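Local coordinates for signal recognition particle subunit SRP68 (Chaetomium thermophilum, PDB 4P3G), which probably helps the signal recognition particle deliver secretory and membrane proteins to the endoplasmic reticulum, this chain being the RNA-binding domain of SRP68, at residues A[122-127]-A[140-145]; A[145-150]-A[168-173]; A[11-16]-A[72-77]; A[172-177]-A[184-189]. One frame throughout, in Å; residues are numbered along the deposited sequence.

Contact 1: residues A[122-127]-A[140-145]; sequences KLAQAL and LDARAY
The methyl of A124 rests against the peptide unit that joins A142 to R143, with A124 CB 3.9 Å from both A142 C and R143 N. The Y145 ring, on helix 136-156, stays clear of residues 122-127 and packs instead on an earlier turn of helix 103-128. L149, one turn further on, lays its CG on one face of this ring, 3.9 Å above the plane and offset toward the rim. V14 and L77 also touch the ring, and the Y145 hydroxyl is bonded to E81.

Alanines let the backbones come this close. A124 CB and A142 CB are 3.9 Å apart, and the CA atoms of the two residues only 4.9 Å. Helices 103-128 and 136-156 are consecutive and run nearly antiparallel, their axes 8.3 Å apart and the directions 163° apart. This is a tight alpha-hairpin of the kind from which tetratricopeptide-like domains are stacked.

Towards the turn L127 takes over. Its CG lies beside the backbone N (chi1 -86°), and a chi2 of -174° carries CD1 outwards, anti to CA, until it meets A142 CB at 3.5 Å. I10 of helix 10-21 also packs on both L127 and A142.

Of the R143 side chain, CB alone comes near, 4.5 Å from A124 CB. Beyond that the chain runs out extended and away from helix 103-128, and R143 packs on T179 of the second subunit. D141, on another side of the helix, bonds through OD1 to the hydroxyl of T11.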
loop_
_atom_site.group_PDB
_atom_site.type_symbol
_atom_site.label_atom_id
_atom_site.label_comp_id
_atom_site.label_asym_id
_atom_site.label_seq_id
_atom_site.Cartn_x
_atom_site.Cartn_y
_atom_site.Cartn_z
ATOM N N LYS A 122 -7.749 28.892 13.800
ATOM C CA LYS A 122 -8.282 29.583 14.950
ATOM C C LYS A 122 -9.792 29.373 15.046
ATOM O O LYS A 122 -10.362 29.364 16.149
ATOM C CB LYS A 122 -7.953 31.070 14.889
ATOM C CG LYS A 122 -6.480 31.377 14.944
ATOM C CD LYS A 122 -6.251 32.840 15.304
ATOM C CE LYS A 122 -4.864 33.057 15.908
ATOM N NZ LYS A 122 -3.765 32.736 14.947
ATOM N N LEU A 123 -10.439 29.211 13.896
ATOM C CA LEU A 123 -11.882 28.999 13.870
ATOM C C LEU A 123 -12.214 27.638 14.455
ATOM O O LEU A 123 -13.192 27.504 15.199
ATOM C CB LEU A 123 -12.425 29.100 12.444
ATOM C CG LEU A 123 -13.888 28.661 12.294
ATOM C CD1 LEU A 123 -14.792 29.511 13.152
ATOM C CD2 LEU A 123 -14.333 28.680 10.840
ATOM N N ALA A 124 -11.422 26.632 14.087
ATOM C CA ALA A 124 -11.614 25.285 14.592
ATOM C C ALA A 124 -11.410 25.251 16.098
ATOM O O ALA A 124 -12.207 24.668 16.826
ATOM C CB ALA A 124 -10.659 24.328 13.918
ATOM N N GLN A 125 -10.337 25.878 16.565
ATOM C CA GLN A 125 -10.042 25.889 17.990
ATOM C C GLN A 125 -11.115 26.620 18.797
ATOM O O GLN A 125 -11.473 26.187 19.879
ATOM C CB GLN A 125 -8.666 26.492 18.253
ATOM C CG GLN A 125 -7.517 25.598 17.792
ATOM C CD GLN A 125 -6.170 26.281 17.929
ATOM O OE1 GLN A 125 -6.073 27.510 17.864
ATOM N NE2 GLN A 125 -5.122 25.490 18.115
ATOM N N ALA A 126 -11.639 27.725 18.286
ATOM C CA ALA A 126 -12.675 28.417 19.032
ATOM C C ALA A 126 -13.922 27.558 19.072
ATOM O O ALA A 126 -14.529 27.396 20.129
ATOM C CB ALA A 126 -12.982 29.759 18.431
ATOM N N LEU A 127 -14.277 26.968 17.933
ATOM C CA LEU A 127 -15.444 26.098 17.867
ATOM C C LEU A 127 -15.344 24.923 18.809
ATOM O O LEU A 127 -16.355 24.488 19.361
ATOM C CB LEU A 127 -15.654 25.551 16.459
ATOM C CG LEU A 127 -16.434 26.360 15.434
ATOM C CD1 LEU A 127 -16.598 25.521 14.189
ATOM C CD2 LEU A 127 -17.815 26.761 15.978
ATOM N N LEU A 140 -15.439 18.753 14.296
ATOM C CA LEU A 140 -14.653 17.896 13.411
ATOM C C LEU A 140 -14.552 18.534 12.032
ATOM O O LEU A 140 -13.482 18.589 11.427
ATOM C CB LEU A 140 -15.298 16.517 13.289
ATOM C CG LEU A 140 -15.287 15.561 14.488
ATOM C CD1 LEU A 140 -16.181 14.369 14.197
ATOM C CD2 LEU A 140 -13.879 15.101 14.872
ATOM N N ASP A 141 -15.689 19.006 11.540
ATOM C CA ASP A 141 -15.770 19.627 10.236
ATOM C C ASP A 141 -14.814 20.810 10.116
ATOM O O ASP A 141 -14.021 20.890 9.199
ATOM C CB ASP A 141 -17.203 20.102 10.008
ATOM C CG ASP A 141 -17.451 20.567 8.585
ATOM O OD1 ASP A 141 -16.565 20.352 7.741
ATOM O OD2 ASP A 141 -18.522 21.163 8.315
ATOM N N ALA A 142 -14.866 21.701 11.088
ATOM C CA ALA A 142 -13.995 22.851 11.122
ATOM C C ALA A 142 -12.555 22.415 11.048
ATOM O O ALA A 142 -11.746 22.965 10.284
ATOM C CB ALA A 142 -14.232 23.655 12.389
ATOM N N ARG A 143 -12.239 21.407 11.841
ATOM C CA ARG A 143 -10.877 20.961 11.882
ATOM C C ARG A 143 -10.384 20.342 10.566
ATOM O O ARG A 143 -9.243 20.597 10.163
ATOM C CB ARG A 143 -10.646 19.978 12.971
ATOM C CG ARG A 143 -9.212 19.738 12.972
ATOM C CD ARG A 143 -9.059 19.045 14.160
ATOM N NE ARG A 143 -7.712 18.739 14.576
ATOM C CZ ARG A 143 -7.595 18.039 15.698
ATOM N NH1 ARG A 143 -8.722 17.676 16.323
ATOM N NH2 ARG A 143 -6.438 17.683 16.192
ATOM N N ALA A 144 -11.240 19.566 9.893
ATOM C CA ALA A 144 -10.909 19.035 8.570
ATOM C C ALA A 144 -10.591 20.209 7.625
ATOM O O ALA A 144 -9.529 20.237 6.982
ATOM C CB ALA A 144 -12.059 18.177 8.007
ATOM N N TYR A 145 -11.476 21.202 7.609
ATOM C CA TYR A 145 -11.286 22.374 6.764
ATOM C C TYR A 145 -9.955 23.060 7.072
ATOM O O TYR A 145 -9.241 23.499 6.160
ATOM C CB TYR A 145 -12.425 23.368 6.952
ATOM C CG TYR A 145 -12.273 24.646 6.157
ATOM C CD1 TYR A 145 -12.243 24.636 4.760
ATOM C CD2 TYR A 145 -12.133 25.864 6.807
ATOM C CE1 TYR A 145 -12.098 25.811 4.046
ATOM C CE2 TYR A 145 -11.987 27.036 6.106
ATOM C CZ TYR A 145 -11.969 27.012 4.729
ATOM O OH TYR A 145 -11.823 28.199 4.049
#

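Contact 2: residues A[145-150]-A[168-173]; sequences YAALLR and AICRII. With PO4 (phosphate ion), chain E.
I169 meets A147 through the branched part of its side chain: its CB and CG2 are each 4.1 Å from A147 CB. CG1 leaves on the other branch, and the end of the side chain leads away from helix 136-156; I169 also packs on I172 of the second subunit.

C170 is the centre of the contact. Its CB sits 3.5 Å from A147 CB, the nearest pair between residues 145-150 and 168-173. With chi1 at 76°, SG stands between its own backbone N and carbonyl carbon, and this brings it alongside L148, 4.0 Å from L148 CA and close to the CD1 methyl. I194 of helix 186-205 touches both C170 and L148.

Two successive helices of the domain, 136-156 and 160-181, pair here as an antiparallel alpha-hairpin in its TPR-like array, splayed to 142° with axes 7.9 Å apart.

R171 points off this interface, in a salt bridge to D195. Off the interface as well, on helix 136-156, R150 bends at chi2 and chi3 to reach a phosphate ion, likely a component of the crystallisation solution. R150 NH1 donates to phosphate O1 at 3.2 Å and 158°, with O1 in the guanidinium plane at its edge, while the NH2 bonds to O1 and O2 are weak. R150 NE is in a salt bridge to E121; a leucine in place of R150 would probably leave that carboxylate without its mate and the phosphate without these donors.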
loop_
_atom_site.group_PDB
_atom_site.type_symbol
_atom_site.label_atom_id
_atom_site.label_comp_id
_atom_site.label_asym_id
_atom_site.label_seq_id
_atom_site.Cartn_x
_atom_site.Cartn_y
_atom_site.Cartn_z
ATOM N N TYR A 145 -11.476 21.202 7.609
ATOM C CA TYR A 145 -11.286 22.374 6.764
ATOM C C TYR A 145 -9.955 23.060 7.072
ATOM O O TYR A 145 -9.241 23.499 6.160
ATOM C CB TYR A 145 -12.425 23.368 6.952
ATOM C CG TYR A 145 -12.273 24.646 6.157
ATOM C CD1 TYR A 145 -12.243 24.636 4.760
ATOM C CD2 TYR A 145 -12.133 25.864 6.807
ATOM C CE1 TYR A 145 -12.098 25.811 4.046
ATOM C CE2 TYR A 145 -11.987 27.036 6.106
ATOM C CZ TYR A 145 -11.969 27.012 4.729
ATOM O OH TYR A 145 -11.823 28.199 4.049
ATOM N N ALA A 146 -9.626 23.171 8.353
ATOM C CA ALA A 146 -8.359 23.772 8.717
ATOM C C ALA A 146 -7.205 22.893 8.221
ATOM O O ALA A 146 -6.125 23.386 7.879
ATOM C CB ALA A 146 -8.288 23.997 10.200
ATOM N N ALA A 147 -7.414 21.577 8.223
ATOM C CA ALA A 147 -6.355 20.668 7.812
ATOM C C ALA A 147 -6.194 20.763 6.327
ATOM O O ALA A 147 -5.085 20.684 5.814
ATOM C CB ALA A 147 -6.673 19.246 8.229
ATOM N N LEU A 148 -7.312 21.018 5.658
ATOM C CA LEU A 148 -7.377 21.120 4.207
ATOM C C LEU A 148 -6.582 22.330 3.713
ATOM O O LEU A 148 -5.804 22.247 2.742
ATOM C CB LEU A 148 -8.834 21.262 3.767
ATOM C CG LEU A 148 -9.139 21.393 2.268
ATOM C CD1 LEU A 148 -9.010 20.033 1.613
ATOM C CD2 LEU A 148 -10.514 22.041 1.954
ATOM N N LEU A 149 -6.807 23.469 4.355
ATOM C CA LEU A 149 -6.108 24.663 3.932
ATOM C C LEU A 149 -4.631 24.525 4.279
ATOM O O LEU A 149 -3.770 24.924 3.499
ATOM C CB LEU A 149 -6.702 25.920 4.578
ATOM C CG LEU A 149 -8.062 26.353 4.055
ATOM C CD1 LEU A 149 -8.395 27.766 4.513
ATOM C CD2 LEU A 149 -8.131 26.214 2.562
ATOM N N ARG A 150 -4.335 23.967 5.455
ATOM C CA ARG A 150 -2.944 23.830 5.875
ATOM C C ARG A 150 -2.221 22.869 4.924
ATOM O O ARG A 150 -1.034 23.028 4.646
ATOM C CB ARG A 150 -2.845 23.362 7.319
ATOM C CG ARG A 150 -1.431 23.079 7.783
ATOM C CD ARG A 150 -0.595 24.289 7.716
ATOM N NE ARG A 150 -1.081 25.315 8.630
ATOM C CZ ARG A 150 -0.598 26.557 8.667
ATOM N NH1 ARG A 150 0.387 26.898 7.841
ATOM N NH2 ARG A 150 -1.086 27.449 9.529
ATOM N N ALA A 168 -3.696 13.974 5.692
ATOM C CA ALA A 168 -4.104 12.731 6.317
ATOM C C ALA A 168 -5.180 13.042 7.344
ATOM O O ALA A 168 -6.221 12.373 7.361
ATOM C CB ALA A 168 -2.925 12.026 6.960
ATOM N N ILE A 169 -4.964 14.083 8.158
ATOM C CA ILE A 169 -5.968 14.436 9.150
ATOM C C ILE A 169 -7.310 14.720 8.449
ATOM O O ILE A 169 -8.327 14.130 8.801
ATOM C CB ILE A 169 -5.614 15.681 9.979
ATOM C CG1 ILE A 169 -4.282 15.561 10.711
ATOM C CG2 ILE A 169 -6.768 16.062 10.881
ATOM C CD1 ILE A 169 -4.240 14.465 11.621
ATOM N N CYS A 170 -7.334 15.597 7.443
ATOM C CA CYS A 170 -8.642 15.952 6.894
ATOM C C CYS A 170 -9.306 14.833 6.096
ATOM O O CYS A 170 -10.533 14.693 6.105
ATOM C CB CYS A 170 -8.633 17.249 6.068
ATOM S SG CYS A 170 -7.939 17.190 4.445
ATOM N N ARG A 171 -8.505 14.030 5.419
ATOM C CA ARG A 171 -9.064 12.915 4.696
ATOM C C ARG A 171 -9.756 11.922 5.629
ATOM O O ARG A 171 -10.851 11.414 5.331
ATOM C CB ARG A 171 -7.980 12.176 3.929
ATOM C CG ARG A 171 -8.513 10.911 3.296
ATOM C CD ARG A 171 -7.538 10.404 2.325
ATOM N NE ARG A 171 -8.189 9.638 1.285
ATOM C CZ ARG A 171 -8.280 8.318 1.291
ATOM N NH1 ARG A 171 -7.787 7.630 2.312
ATOM N NH2 ARG A 171 -8.873 7.698 0.289
ATOM N N ILE A 172 -9.123 11.664 6.773
ATOM C CA ILE A 172 -9.683 10.703 7.709
ATOM C C ILE A 172 -11.023 11.216 8.218
ATOM O O ILE A 172 -12.026 10.515 8.143
ATOM C CB ILE A 172 -8.701 10.434 8.854
ATOM C CG1 ILE A 172 -7.514 9.616 8.319
ATOM C CG2 ILE A 172 -9.392 9.702 9.949
ATOM C CD1 ILE A 172 -6.348 9.542 9.263
ATOM N N ILE A 173 -11.040 12.470 8.665
ATOM C CA ILE A 173 -12.248 13.104 9.156
ATOM C C ILE A 173 -13.302 13.209 8.062
ATOM O O ILE A 173 -14.463 12.855 8.280
ATOM C CB ILE A 173 -11.932 14.487 9.713
ATOM C CG1 ILE A 173 -10.969 14.348 10.901
ATOM C CG2 ILE A 173 -13.213 15.233 10.122
ATOM C CD1 ILE A 173 -10.721 15.637 11.636
HETATM P P PO4 E . 1.864 29.581 9.704
HETATM O O1 PO4 E . 1.006 29.944 8.519
HETATM O O2 PO4 E . 1.120 28.603 10.591
HETATM O O3 PO4 E . 2.199 30.820 10.503
HETATM O O4 PO4 E . 3.161 28.972 9.218
#

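Contact 3: residues A[11-16]-A[72-77]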
loop_
_atom_site.group_PDB
_atom_site.type_symbol
_atom_site.label_atom_id
_atom_site.label_comp_id
_atom_site.label_asym_id
_atom_site.label_seq_id
_atom_site.Cartn_x
_atom_site.Cartn_y
_atom_site.Cartn_z
ATOM N N THR A 11 -17.639 23.315 5.679
ATOM C CA THR A 11 -17.099 22.950 4.377
ATOM C C THR A 11 -18.220 22.953 3.346
ATOM O O THR A 11 -17.959 23.177 2.162
ATOM C CB THR A 11 -16.294 21.620 4.416
ATOM O OG1 THR A 11 -17.155 20.505 4.646
ATOM C CG2 THR A 11 -15.301 21.707 5.524
ATOM N N LYS A 12 -19.452 22.668 3.770
ATOM C CA LYS A 12 -20.575 22.819 2.841
ATOM C C LYS A 12 -20.676 24.275 2.402
ATOM O O LYS A 12 -20.940 24.542 1.237
ATOM C CB LYS A 12 -21.893 22.313 3.415
ATOM C CG LYS A 12 -21.842 20.831 3.699
ATOM C CD LYS A 12 -23.172 20.274 4.202
ATOM C CE LYS A 12 -23.089 18.778 4.530
ATOM N NZ LYS A 12 -24.255 18.323 5.307
ATOM N N PHE A 13 -20.489 25.210 3.326
ATOM C CA PHE A 13 -20.473 26.620 2.954
ATOM C C PHE A 13 -19.298 26.924 2.007
ATOM O O PHE A 13 -19.467 27.615 1.004
ATOM C CB PHE A 13 -20.350 27.507 4.189
ATOM C CG PHE A 13 -20.135 28.960 3.864
ATOM C CD1 PHE A 13 -21.202 29.770 3.508
ATOM C CD2 PHE A 13 -18.855 29.510 3.891
ATOM C CE1 PHE A 13 -21.005 31.102 3.206
ATOM C CE2 PHE A 13 -18.646 30.847 3.584
ATOM C CZ PHE A 13 -19.719 31.644 3.238
ATOM N N VAL A 14 -18.109 26.434 2.339
ATOM C CA VAL A 14 -16.931 26.688 1.519
ATOM C C VAL A 14 -17.043 26.095 0.123
ATOM O O VAL A 14 -16.829 26.801 -0.857
ATOM C CB VAL A 14 -15.648 26.165 2.187
ATOM C CG1 VAL A 14 -14.506 26.110 1.203
ATOM C CG2 VAL A 14 -15.284 27.044 3.364
ATOM N N VAL A 15 -17.353 24.805 0.023
ATOM C CA VAL A 15 -17.501 24.169 -1.291
ATOM C C VAL A 15 -18.592 24.848 -2.142
ATOM O O VAL A 15 -18.425 25.006 -3.353
ATOM C CB VAL A 15 -17.785 22.651 -1.167
ATOM C CG1 VAL A 15 -18.271 22.083 -2.491
ATOM C CG2 VAL A 15 -16.545 21.924 -0.703
ATOM N N THR A 16 -19.679 25.287 -1.508
ATOM C CA THR A 16 -20.750 25.973 -2.218
ATOM C C THR A 16 -20.246 27.259 -2.866
ATOM O O THR A 16 -20.471 27.492 -4.050
ATOM C CB THR A 16 -21.903 26.323 -1.286
ATOM O OG1 THR A 16 -22.584 25.125 -0.896
ATOM C CG2 THR A 16 -22.894 27.258 -1.985
ATOM N N TYR A 72 -20.265 35.623 12.935
ATOM C CA TYR A 72 -18.854 35.691 13.258
ATOM C C TYR A 72 -18.092 34.547 12.587
ATOM O O TYR A 72 -16.941 34.710 12.175
ATOM C CB TYR A 72 -18.670 35.665 14.763
ATOM C CG TYR A 72 -18.898 37.018 15.383
ATOM C CD1 TYR A 72 -17.882 37.959 15.427
ATOM C CD2 TYR A 72 -20.130 37.356 15.917
ATOM C CE1 TYR A 72 -18.084 39.206 15.985
ATOM C CE2 TYR A 72 -20.343 38.600 16.478
ATOM C CZ TYR A 72 -19.311 39.520 16.510
ATOM O OH TYR A 72 -19.506 40.760 17.071
ATOM N N VAL A 73 -18.734 33.385 12.496
ATOM C CA VAL A 73 -18.167 32.267 11.750
ATOM C C VAL A 73 -18.144 32.608 10.268
ATOM O O VAL A 73 -17.131 32.427 9.614
ATOM C CB VAL A 73 -18.947 30.942 11.972
ATOM C CG1 VAL A 73 -18.489 29.855 11.004
ATOM C CG2 VAL A 73 -18.808 30.476 13.421
ATOM N N ARG A 74 -19.227 33.149 9.733
ATOM C CA ARG A 74 -19.227 33.473 8.314
ATOM C C ARG A 74 -18.108 34.456 7.961
ATOM O O ARG A 74 -17.445 34.313 6.931
ATOM C CB ARG A 74 -20.564 34.048 7.888
ATOM C CG ARG A 74 -20.672 34.237 6.401
ATOM C CD ARG A 74 -22.127 34.356 5.968
ATOM N NE ARG A 74 -22.218 34.281 4.518
ATOM C CZ ARG A 74 -22.431 35.326 3.727
ATOM N NH1 ARG A 74 -22.611 36.533 4.257
ATOM N NH2 ARG A 74 -22.468 35.150 2.411
ATOM N N LEU A 75 -17.852 35.404 8.849
ATOM C CA LEU A 75 -16.781 36.359 8.640
ATOM C C LEU A 75 -15.442 35.640 8.457
ATOM O O LEU A 75 -14.652 36.000 7.586
ATOM C CB LEU A 75 -16.689 37.308 9.831
ATOM C CG LEU A 75 -15.698 38.455 9.658
ATOM C CD1 LEU A 75 -16.207 39.386 8.577
ATOM C CD2 LEU A 75 -15.504 39.206 10.962
ATOM N N GLN A 76 -15.189 34.633 9.285
ATOM C CA GLN A 76 -13.929 33.908 9.241
ATOM C C GLN A 76 -13.758 33.079 7.970
ATOM O O GLN A 76 -12.665 32.993 7.420
ATOM C CB GLN A 76 -13.806 33.010 10.458
ATOM C CG GLN A 76 -13.813 33.783 11.751
ATOM C CD GLN A 76 -12.712 34.817 11.813
ATOM O OE1 GLN A 76 -12.947 36.000 11.572
ATOM N NE2 GLN A 76 -11.497 34.377 12.147
ATOM N N LEU A 77 -14.832 32.455 7.517
ATOM C CA LEU A 77 -14.779 31.650 6.310
ATOM C C LEU A 77 -14.450 32.535 5.100
ATOM O O LEU A 77 -13.525 32.253 4.327
ATOM C CB LEU A 77 -16.121 30.957 6.117
ATOM C CG LEU A 77 -16.301 29.891 7.203
ATOM C CD1 LEU A 77 -17.537 29.030 6.971
ATOM C CD2 LEU A 77 -15.040 29.044 7.367
#
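F13, L77 and R74 carry this contact, in which the first helix of the chain, 10-21, lies against helix 71-93 of the TPR-like helical array. The short axes are 11.1 Å apart and inclined at 45°, so large side chains have to bridge the gap.

F13 does most of it. Its CG is anti to the backbone N (chi1 172°), which swings the ring out so that L77 and R74 meet different stretches of its rim. L77 takes the CD2-CE2 side: L77 CD1 is 3.4 Å from F13 CD2, and L77 CB is 3.6 Å from F13 CE2. The leucine is buried deeper in the fold, wedged among V14, L123 and Y145; its CD2 only grazes V14 CG2.

R74 comes in at the CE1-CZ rim, from the same side of the ring plane as L77. Its chain runs extended from CG to NE and crosses the phenylalanine at about a right angle. R74 NE lies 3.6 Å from F13 CE1, and that carbon sits at the guanidinium edge, near its plane. With the two planes 82° apart, this is no stack of guanidinium on ring. R74 packs also on K37.

Nearly two turns into helix 10-21, T16 folds back on its own helix. T16 OG1 donates to K12 O at 2.8 Å, and the backbone N of T16 reaches the same oxygen from the opposite face of the carbonyl plane.

Contact 4: residues A[172-177]-A[184-189]; sequences IIYTAL and DIFKEL
Y174 and F186 form the aromatic pair here, touching along their ring rims, offset so that they do not stack. The centroids are 5.8 Å apart, the planes 38° from each other, and Y174 CD1 approaches F186 CD1 at 3.4 Å. Y174 has CG beside its backbone N (chi1 -83°), and from there the ring reaches over toward helix 186-205.

Two CH-pi contacts use the faces. L177 CB sits almost centrally on F186, 4.1 Å from the ring centroid and 8° off the normal, while Y174 CE1 lies at the F186 edge in plane. L189 CD2 sits over one face of Y174, 4.2 Å from its centroid.

Helices 160-181 and 186-205 follow each other in the TPR-like array, and these four buried residues close the hairpin beside its short connection. A serine instead of Y174 would probably leave L189 CD2 without its ring face and open a gap beside the F186 rim.

Backbone takes part as well: L177 O is 3.7 Å from F186 CD2. T11 of helix 10-21 packs on both Y174 and F186, and L177 touches P136 of the second subunit.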
loop_
_atom_site.group_PDB
_atom_site.type_symbol
_atom_site.label_atom_id
_atom_site.label_comp_id
_atom_site.label_asym_id
_atom_site.label_seq_id
_atom_site.Cartn_x
_atom_site.Cartn_y
_atom_site.Cartn_z
ATOM N N ILE A 172 -9.123 11.664 6.773
ATOM C CA ILE A 172 -9.683 10.703 7.709
ATOM C C ILE A 172 -11.023 11.216 8.218
ATOM O O ILE A 172 -12.026 10.515 8.143
ATOM C CB ILE A 172 -8.701 10.434 8.854
ATOM C CG1 ILE A 172 -7.514 9.616 8.319
ATOM C CG2 ILE A 172 -9.392 9.702 9.949
ATOM C CD1 ILE A 172 -6.348 9.542 9.263
ATOM N N ILE A 173 -11.040 12.470 8.665
ATOM C CA ILE A 173 -12.248 13.104 9.156
ATOM C C ILE A 173 -13.302 13.209 8.062
ATOM O O ILE A 173 -14.463 12.855 8.280
ATOM C CB ILE A 173 -11.932 14.487 9.713
ATOM C CG1 ILE A 173 -10.969 14.348 10.901
ATOM C CG2 ILE A 173 -13.213 15.233 10.122
ATOM C CD1 ILE A 173 -10.721 15.637 11.636
ATOM N N TYR A 174 -12.902 13.656 6.871
ATOM C CA TYR A 174 -13.865 13.796 5.776
ATOM C C TYR A 174 -14.457 12.473 5.324
ATOM O O TYR A 174 -15.647 12.378 5.018
ATOM C CB TYR A 174 -13.251 14.502 4.598
ATOM C CG TYR A 174 -13.247 15.997 4.694
ATOM C CD1 TYR A 174 -14.356 16.706 5.162
ATOM C CD2 TYR A 174 -12.117 16.701 4.330
ATOM C CE1 TYR A 174 -14.321 18.073 5.230
ATOM C CE2 TYR A 174 -12.074 18.037 4.395
ATOM C CZ TYR A 174 -13.168 18.734 4.837
ATOM O OH TYR A 174 -13.037 20.101 4.889
ATOM N N THR A 175 -13.634 11.438 5.323
ATOM C CA THR A 175 -14.128 10.135 4.937
ATOM C C THR A 175 -15.231 9.714 5.873
ATOM O O THR A 175 -16.212 9.093 5.459
ATOM C CB THR A 175 -13.014 9.095 4.920
ATOM O OG1 THR A 175 -12.123 9.386 3.833
ATOM C CG2 THR A 175 -13.594 7.742 4.725
ATOM N N ALA A 176 -15.087 10.093 7.138
ATOM C CA ALA A 176 -16.125 9.786 8.097
ATOM C C ALA A 176 -17.378 10.627 7.843
ATOM O O ALA A 176 -18.485 10.073 7.768
ATOM C CB ALA A 176 -15.610 9.991 9.515
ATOM N N LEU A 177 -17.183 11.939 7.640
ATOM C CA LEU A 177 -18.291 12.886 7.419
ATOM C C LEU A 177 -19.026 12.607 6.119
ATOM O O LEU A 177 -20.222 12.872 5.996
ATOM C CB LEU A 177 -17.786 14.335 7.388
ATOM C CG LEU A 177 -17.300 14.953 8.697
ATOM C CD1 LEU A 177 -16.668 16.302 8.472
ATOM C CD2 LEU A 177 -18.439 15.077 9.675
ATOM N N ASP A 184 -22.091 13.657 -0.650
ATOM C CA ASP A 184 -22.195 13.963 -2.065
ATOM C C ASP A 184 -21.406 15.249 -2.305
ATOM O O ASP A 184 -21.201 15.660 -3.437
ATOM C CB ASP A 184 -23.655 14.065 -2.507
ATOM C CG ASP A 184 -23.844 13.719 -3.982
ATOM O OD1 ASP A 184 -23.073 14.214 -4.836
ATOM O OD2 ASP A 184 -24.746 12.900 -4.275
ATOM N N ILE A 185 -20.989 15.885 -1.212
ATOM C CA ILE A 185 -20.150 17.067 -1.258
ATOM C C ILE A 185 -18.797 16.673 -0.696
ATOM O O ILE A 185 -17.758 17.064 -1.212
ATOM C CB ILE A 185 -20.737 18.208 -0.397
ATOM C CG1 ILE A 185 -22.192 18.471 -0.797
ATOM C CG2 ILE A 185 -19.909 19.477 -0.498
ATOM C CD1 ILE A 185 -22.861 19.637 -0.071
ATOM N N PHE A 186 -18.795 15.834 0.335
ATOM C CA PHE A 186 -17.528 15.367 0.907
ATOM C C PHE A 186 -16.819 14.375 -0.025
ATOM O O PHE A 186 -15.596 14.419 -0.137
ATOM C CB PHE A 186 -17.767 14.749 2.268
ATOM C CG PHE A 186 -18.347 15.700 3.261
ATOM C CD1 PHE A 186 -17.550 16.632 3.895
ATOM C CD2 PHE A 186 -19.706 15.661 3.570
ATOM C CE1 PHE A 186 -18.104 17.517 4.830
ATOM C CE2 PHE A 186 -20.267 16.538 4.499
ATOM C CZ PHE A 186 -19.465 17.471 5.124
ATOM N N LYS A 187 -17.567 13.489 -0.697
ATOM C CA LYS A 187 -16.917 12.595 -1.652
ATOM C C LYS A 187 -16.291 13.405 -2.786
ATOM O O LYS A 187 -15.140 13.145 -3.151
ATOM C CB LYS A 187 -17.866 11.538 -2.223
ATOM C CG LYS A 187 -18.287 10.488 -1.216
ATOM C CD LYS A 187 -19.020 9.313 -1.860
ATOM C CE LYS A 187 -19.342 8.216 -0.826
ATOM N NZ LYS A 187 -20.095 7.051 -1.408
ATOM N N GLU A 188 -16.978 14.447 -3.266
ATOM C CA GLU A 188 -16.398 15.237 -4.349
ATOM C C GLU A 188 -15.138 15.890 -3.837
ATOM O O GLU A 188 -14.128 15.900 -4.520
ATOM C CB GLU A 188 -17.347 16.317 -4.861
ATOM C CG GLU A 188 -18.628 15.794 -5.478
ATOM C CD GLU A 188 -19.609 16.904 -5.836
ATOM O OE1 GLU A 188 -19.361 18.076 -5.465
ATOM O OE2 GLU A 188 -20.646 16.591 -6.463
ATOM N N LEU A 189 -15.184 16.429 -2.631
ATOM C CA LEU A 189 -14.007 17.092 -2.114
ATOM C C LEU A 189 -12.837 16.094 -1.911
ATOM O O LEU A 189 -11.687 16.409 -2.245
ATOM C CB LEU A 189 -14.337 17.801 -0.807
ATOM C CG LEU A 189 -13.234 18.720 -0.282
ATOM C CD1 LEU A 189 -12.928 19.842 -1.287
ATOM C CD2 LEU A 189 -13.593 19.300 1.066
#

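In the fold
Contacts 1, 2 and 4 run along successive helices: contacts 1 and 2 share helix 136-156 and Y145, contacts 2 and 4 share helix 160-181 with I172 and I173. All three are buried and reach the second subunit. Their chemistry shifts along the way, from alanine against alanine, through alanine, cysteine and isoleucine, to aromatic rings. Contact 3 is partly buried, touches no other chain, and spans a wider gap between helices distant in sequence, with a guanidinium at its phenylalanine. Helix 10-21 ties it to the rest: T11 reaches D141 of contact 1 and Y174 of contact 4.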